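Local coordinates for uncharacterized protein (Enterococcus faecalis, PDB 3CEX), which is of unknown function but belongs to the DinB superfamily, whose members are built around a four-helix bundle, at residues H18-E23 with D154-S159; H50-L55 with D109-S114. One frame throughout, in Å; residues are numbered along the deposited sequence.

Together the two contacts join all four long helices of a DinB-type bundle: contact 1 pairs the first with the last, contact 2 the two middle ones, and each pair runs roughly parallel. Contact 2 is nested within the loop of chain closed by contact 1, with centres about 11 Å apart. They touch where Phe-21 CZ comes 3.4 Å from Thr-51 OG1, and where the rings of His-50 and His-158 meet edge-to-face beside Asp-154, whose OD1 makes a weak hydrogen bond to His-50 NE2. Many DinB relatives bind a metal through histidines, and this cluster may correspond to that site; here His-158 NE2 hydrogen-bonds a glycerol, probably from the crystallisation liquor.

Contact 1. Residues H18-E23 with D154-S159; sequences HERFEE and DAVMHS
Phe-21 and Arg-20 close round Ser-159 from neighbouring positions on helix 8-25, one with an aromatic ring and the other with a charged group. The apolar half is a CH-pi contact: Ser-159 CA stands over one face of the Phe-21 ring, 3.9 Å from its centroid and offset toward the rim. The far end of the ring reaches along the backbone of helix 144-170, with Phe-21 CZ 3.5 Å from Ser-159 N and 4.0 Å from His-158 CB, while Phe-21 CE2 meets Ser-159 CB at 3.6 Å.

The polar half is a relay through the buried serine hydroxyl. Arg-20 NH1 donates to Ser-159 OG over 3.2 Å in a nearly straight bond (167° at the hydrogen), the oxygen lying at the edge of the guanidinium and in its plane. Ser-159 OG in turn gives its proton to Val-156 O, 2.6 Å away, one turn back in its own helix; the first torsion puts OG between the backbone N and the carbonyl carbon, turned back toward that acceptor. The arginine chain extends alongside Ser-159, its CD 3.4 Å from Ser-159 O, and then bends at chi3 (-64°) to bring NH1 round to the hydroxyl. Its NH2 forms a salt bridge with Asp-153 of the second subunit, so the guanidinium joins the helix pairing to the dimer interface.

The two helix segments run at 29° to one another with axes 9.1 Å apart, the two CA atoms nearest across them belonging to Phe-21 and Ser-159. The phenyl ring continues into the bundle core, touching Met-48 and Thr-51 of helix 44-62, Leu-111 of helix 104-124 and Ala-162 further along helix 144-170.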
loop_
_atom_site.group_PDB
_atom_site.type_symbol
_atom_site.label_atom_id
_atom_site.label_comp_id
_atom_site.label_asym_id
_atom_site.label_seq_id
_atom_site.Cartn_x
_atom_site.Cartn_y
_atom_site.Cartn_z
ATOM N N HIS A 18 6.263 5.028 -5.295
ATOM C CA HIS A 18 6.689 6.144 -6.125
ATOM C C HIS A 18 6.454 5.845 -7.601
ATOM O O HIS A 18 5.836 6.643 -8.331
ATOM C CB HIS A 18 8.173 6.411 -5.842
ATOM C CG HIS A 18 8.701 7.684 -6.427
ATOM N ND1 HIS A 18 10.041 7.999 -6.395
ATOM C CD2 HIS A 18 8.082 8.726 -7.031
ATOM C CE1 HIS A 18 10.227 9.178 -6.971
ATOM N NE2 HIS A 18 9.054 9.644 -7.359
ATOM N N GLU A 19 6.948 4.692 -8.037
ATOM C CA GLU A 19 6.754 4.194 -9.411
ATOM C C GLU A 19 5.273 4.052 -9.794
ATOM O O GLU A 19 4.858 4.417 -10.908
ATOM C CB GLU A 19 7.520 2.843 -9.595
ATOM C CG GLU A 19 9.027 3.059 -9.476
ATOM C CD GLU A 19 9.916 1.804 -9.220
ATOM O OE1 GLU A 19 9.407 0.688 -8.906
ATOM O OE2 GLU A 19 11.182 1.954 -9.354
ATOM N N ARG A 20 4.459 3.535 -8.885
ATOM C CA ARG A 20 3.031 3.390 -9.183
ATOM C C ARG A 20 2.324 4.746 -9.405
ATOM O O ARG A 20 1.553 4.882 -10.318
ATOM C CB ARG A 20 2.336 2.628 -8.066
ATOM C CG ARG A 20 0.825 2.423 -8.242
ATOM C CD ARG A 20 0.273 1.448 -7.228
ATOM N NE ARG A 20 0.855 0.124 -7.414
ATOM C CZ ARG A 20 1.677 -0.495 -6.559
ATOM N NH1 ARG A 20 2.015 0.044 -5.401
ATOM N NH2 ARG A 20 2.121 -1.683 -6.855
ATOM N N PHE A 21 2.593 5.728 -8.552
ATOM C CA PHE A 21 2.035 7.066 -8.729
ATOM C C PHE A 21 2.451 7.656 -10.110
ATOM O O PHE A 21 1.617 8.210 -10.830
ATOM C CB PHE A 21 2.519 7.986 -7.607
ATOM C CG PHE A 21 1.664 7.986 -6.367
ATOM C CD1 PHE A 21 0.369 8.457 -6.405
ATOM C CD2 PHE A 21 2.187 7.629 -5.147
ATOM C CE1 PHE A 21 -0.425 8.476 -5.252
ATOM C CE2 PHE A 21 1.405 7.665 -4.031
ATOM C CZ PHE A 21 0.087 8.098 -4.103
ATOM N N GLU A 22 3.732 7.549 -10.462
ATOM C CA GLU A 22 4.187 8.042 -11.758
ATOM C C GLU A 22 3.534 7.317 -12.966
ATOM O O GLU A 22 3.177 7.970 -13.932
ATOM C CB GLU A 22 5.718 7.996 -11.858
ATOM C CG GLU A 22 6.471 8.999 -10.982
ATOM C CD GLU A 22 6.028 10.490 -11.115
ATOM O OE1 GLU A 22 5.739 10.975 -12.227
ATOM O OE2 GLU A 22 5.974 11.171 -10.070
ATOM N N GLU A 23 3.373 5.997 -12.918
ATOM C CA GLU A 23 2.739 5.253 -14.010
ATOM C C GLU A 23 1.273 5.642 -14.164
ATOM O O GLU A 23 0.755 5.680 -15.270
ATOM C CB GLU A 23 2.784 3.734 -13.783
ATOM C CG GLU A 23 4.159 3.144 -13.752
ATOM C CD GLU A 23 4.226 1.680 -13.253
ATOM O OE1 GLU A 23 3.287 1.192 -12.550
ATOM O OE2 GLU A 23 5.244 1.025 -13.569
ATOM N N ASP A 154 1.329 4.436 4.510
ATOM C CA ASP A 154 0.526 5.511 3.969
ATOM C C ASP A 154 0.819 5.734 2.499
ATOM O O ASP A 154 -0.119 5.820 1.710
ATOM C CB ASP A 154 0.812 6.823 4.732
ATOM C CG ASP A 154 0.117 8.046 4.104
ATOM O OD1 ASP A 154 -0.949 8.398 4.633
ATOM O OD2 ASP A 154 0.633 8.642 3.087
ATOM N N ALA A 155 2.105 5.849 2.149
ATOM C CA ALA A 155 2.485 6.078 0.764
ATOM C C ALA A 155 2.035 4.916 -0.110
ATOM O O ALA A 155 1.418 5.154 -1.175
ATOM C CB ALA A 155 3.998 6.340 0.598
ATOM N N VAL A 156 2.320 3.679 0.311
ATOM C CA VAL A 156 2.003 2.530 -0.541
ATOM C C VAL A 156 0.495 2.401 -0.695
ATOM O O VAL A 156 -0.027 2.218 -1.793
ATOM C CB VAL A 156 2.664 1.234 -0.054
ATOM C CG1 VAL A 156 2.266 0.021 -0.913
ATOM C CG2 VAL A 156 4.197 1.383 -0.059
HETATM N N MSE A 157 -0.221 2.487 0.413
HETATM C CA MSE A 157 -1.659 2.331 0.359
HETATM C C MSE A 157 -2.345 3.423 -0.515
HETATM O O MSE A 157 -3.286 3.142 -1.260
HETATM C CB MSE A 157 -2.167 2.338 1.806
HETATM C CG MSE A 157 -3.562 2.483 1.914
HETATM SE SE MSE A 157 -4.241 4.336 2.115
HETATM C CE MSE A 157 -5.503 3.640 3.383
ATOM N N HIS A 158 -1.891 4.666 -0.403
ATOM C CA HIS A 158 -2.386 5.730 -1.293
ATOM C C HIS A 158 -2.092 5.523 -2.771
ATOM O O HIS A 158 -2.898 5.915 -3.606
ATOM C CB HIS A 158 -1.941 7.143 -0.821
ATOM C CG HIS A 158 -2.709 7.607 0.374
ATOM N ND1 HIS A 158 -2.130 7.744 1.615
ATOM C CD2 HIS A 158 -4.038 7.816 0.553
ATOM C CE1 HIS A 158 -3.059 8.109 2.492
ATOM N NE2 HIS A 158 -4.228 8.149 1.878
ATOM N N SER A 159 -0.979 4.876 -3.080
ATOM C CA SER A 159 -0.628 4.568 -4.486
ATOM C C SER A 159 -1.641 3.572 -5.075
ATOM O O SER A 159 -2.071 3.716 -6.220
ATOM C CB SER A 159 0.841 4.104 -4.596
ATOM O OG SER A 159 1.041 2.777 -4.132
#

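Contact 2. Residues H50-L55 with D109-S114; sequences HTAREL and DYLAAS
In the four-helix bundle of this DinB-like protein the two middle helices pack in the same direction, and Ala-52 faces Tyr-110, Leu-111 and Ser-114. The axes of the two segments are only 8.5 Å apart and inclined at 30°. Within these segments the backbones come nearest at Ala-52 and Leu-111, whose CA atoms approach to 4.6 Å, a spacing suited to a side chain as small as the alanine methyl.

That methyl sits over one face of the Tyr-110 ring in a CH-pi contact, Ala-52 CB lying 3.9 Å from the ring centroid and nearest to CD2. Leu-111 CD1 closes on the same methyl at 3.9 Å and also meets Thr-51 CG2. With CG anti to the backbone N (chi1 -179°), Tyr-110 stretches its ring across the interface until OH reaches Arg-53, 3.5 Å from Arg-53 CD. The phenol oxygen hydrogen-bonds Asp-56, one turn further along helix 44-62, which holds the far end of the ring in place.

Ser-114 OG lies between two carbonyls, 3.0 Å from Ala-52 O across the contact and 3.1 Å from Tyr-110 O in its own helix. Both are possible acceptors for its single proton. Beyond it, Leu-55 CB packs on Ser-114 CB at 4.1 Å.

Trp-69 of helix 68-71 and Trp-74 of helix 74-78 meet the Tyr-110 ring, and Trp-69 also makes a cation-pi contact with Arg-53. Toward the bundle core, Leu-55 rests on Leu-14 of helix 8-25 and Ala-151 of helix 144-170, and Leu-111 packs against His-18 of helix 8-25.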
loop_
_atom_site.group_PDB
_atom_site.type_symbol
_atom_site.label_atom_id
_atom_site.label_comp_id
_atom_site.label_asym_id
_atom_site.label_seq_id
_atom_site.Cartn_x
_atom_site.Cartn_y
_atom_site.Cartn_z
ATOM N N HIS A 50 -0.815 14.668 -1.211
ATOM C CA HIS A 50 -0.915 14.233 0.176
ATOM C C HIS A 50 0.201 13.280 0.573
ATOM O O HIS A 50 0.731 13.402 1.651
ATOM C CB HIS A 50 -2.244 13.561 0.494
ATOM C CG HIS A 50 -2.212 12.765 1.765
ATOM N ND1 HIS A 50 -2.391 13.338 3.000
ATOM C CD2 HIS A 50 -1.978 11.447 1.990
ATOM C CE1 HIS A 50 -2.290 12.407 3.935
ATOM N NE2 HIS A 50 -2.029 11.251 3.353
ATOM N N THR A 51 0.534 12.332 -0.302
ATOM C CA THR A 51 1.625 11.396 -0.047
ATOM C C THR A 51 2.950 12.148 0.082
ATOM O O THR A 51 3.692 11.897 1.017
ATOM C CB THR A 51 1.673 10.309 -1.124
ATOM O OG1 THR A 51 0.423 9.589 -1.063
ATOM C CG2 THR A 51 2.883 9.315 -0.923
ATOM N N ALA A 52 3.248 13.053 -0.849
ATOM C CA ALA A 52 4.471 13.856 -0.769
ATOM C C ALA A 52 4.447 14.694 0.510
ATOM O O ALA A 52 5.458 14.785 1.211
ATOM C CB ALA A 52 4.621 14.736 -1.989
ATOM N N ARG A 53 3.304 15.280 0.822
ATOM C CA ARG A 53 3.170 16.146 1.987
ATOM C C ARG A 53 3.357 15.384 3.307
ATOM O O ARG A 53 4.010 15.882 4.238
ATOM C CB ARG A 53 1.814 16.876 1.915
ATOM C CG ARG A 53 1.569 17.983 2.883
ATOM C CD ARG A 53 2.210 19.286 2.490
ATOM N NE ARG A 53 1.514 20.352 3.214
ATOM C CZ ARG A 53 1.898 20.902 4.366
ATOM N NH1 ARG A 53 3.029 20.543 4.964
ATOM N NH2 ARG A 53 1.150 21.847 4.920
ATOM N N GLU A 54 2.817 14.170 3.390
ATOM C CA GLU A 54 2.903 13.422 4.617
ATOM C C GLU A 54 4.316 12.848 4.875
ATOM O O GLU A 54 4.754 12.813 6.024
ATOM C CB GLU A 54 1.842 12.310 4.620
ATOM C CG GLU A 54 1.772 11.539 5.891
ATOM C CD GLU A 54 1.053 12.257 7.027
ATOM O OE1 GLU A 54 0.942 13.505 7.035
ATOM O OE2 GLU A 54 0.595 11.549 7.940
ATOM N N LEU A 55 4.980 12.337 3.836
ATOM C CA LEU A 55 6.412 11.973 3.935
ATOM C C LEU A 55 7.262 13.168 4.380
ATOM O O LEU A 55 8.093 13.075 5.301
ATOM C CB LEU A 55 6.928 11.440 2.593
ATOM C CG LEU A 55 6.334 10.097 2.084
ATOM C CD1 LEU A 55 6.787 9.771 0.652
ATOM C CD2 LEU A 55 6.690 8.952 3.049
ATOM N N ASP A 109 7.600 16.327 -9.212
ATOM C CA ASP A 109 8.774 16.978 -8.603
ATOM C C ASP A 109 8.704 17.008 -7.076
ATOM O O ASP A 109 9.706 16.705 -6.371
ATOM C CB ASP A 109 8.950 18.393 -9.169
ATOM C CG ASP A 109 9.363 18.411 -10.622
ATOM O OD1 ASP A 109 9.749 17.353 -11.181
ATOM O OD2 ASP A 109 9.302 19.513 -11.217
ATOM N N TYR A 110 7.539 17.341 -6.531
ATOM C CA TYR A 110 7.425 17.396 -5.079
ATOM C C TYR A 110 7.463 15.973 -4.476
ATOM O O TYR A 110 8.110 15.731 -3.454
ATOM C CB TYR A 110 6.165 18.169 -4.647
ATOM C CG TYR A 110 5.976 18.291 -3.142
ATOM C CD1 TYR A 110 7.053 18.552 -2.286
ATOM C CD2 TYR A 110 4.735 18.175 -2.579
ATOM C CE1 TYR A 110 6.856 18.668 -0.873
ATOM C CE2 TYR A 110 4.544 18.287 -1.206
ATOM C CZ TYR A 110 5.600 18.524 -0.354
ATOM O OH TYR A 110 5.360 18.629 1.014
ATOM N N LEU A 111 6.809 15.017 -5.124
ATOM C CA LEU A 111 6.908 13.632 -4.659
ATOM C C LEU A 111 8.351 13.097 -4.711
ATOM O O LEU A 111 8.809 12.452 -3.770
ATOM C CB LEU A 111 5.966 12.696 -5.443
ATOM C CG LEU A 111 5.848 11.243 -4.951
ATOM C CD1 LEU A 111 5.363 11.187 -3.481
ATOM C CD2 LEU A 111 4.839 10.456 -5.872
ATOM N N ALA A 112 9.061 13.380 -5.796
ATOM C CA ALA A 112 10.466 12.950 -5.921
ATOM C C ALA A 112 11.337 13.548 -4.815
ATOM O O ALA A 112 12.207 12.857 -4.256
ATOM C CB ALA A 112 11.046 13.329 -7.317
ATOM N N ALA A 113 11.112 14.834 -4.504
ATOM C CA ALA A 113 11.811 15.486 -3.408
ATOM C C ALA A 113 11.466 14.832 -2.074
ATOM O O ALA A 113 12.352 14.636 -1.243
ATOM C CB ALA A 113 11.523 16.985 -3.362
ATOM N N SER A 114 10.187 14.546 -1.828
ATOM C CA SER A 114 9.816 13.934 -0.541
ATOM C C SER A 114 10.294 12.488 -0.388
ATOM O O SER A 114 10.647 12.071 0.701
ATOM C CB SER A 114 8.313 14.023 -0.306
ATOM O OG SER A 114 7.936 15.380 -0.364
#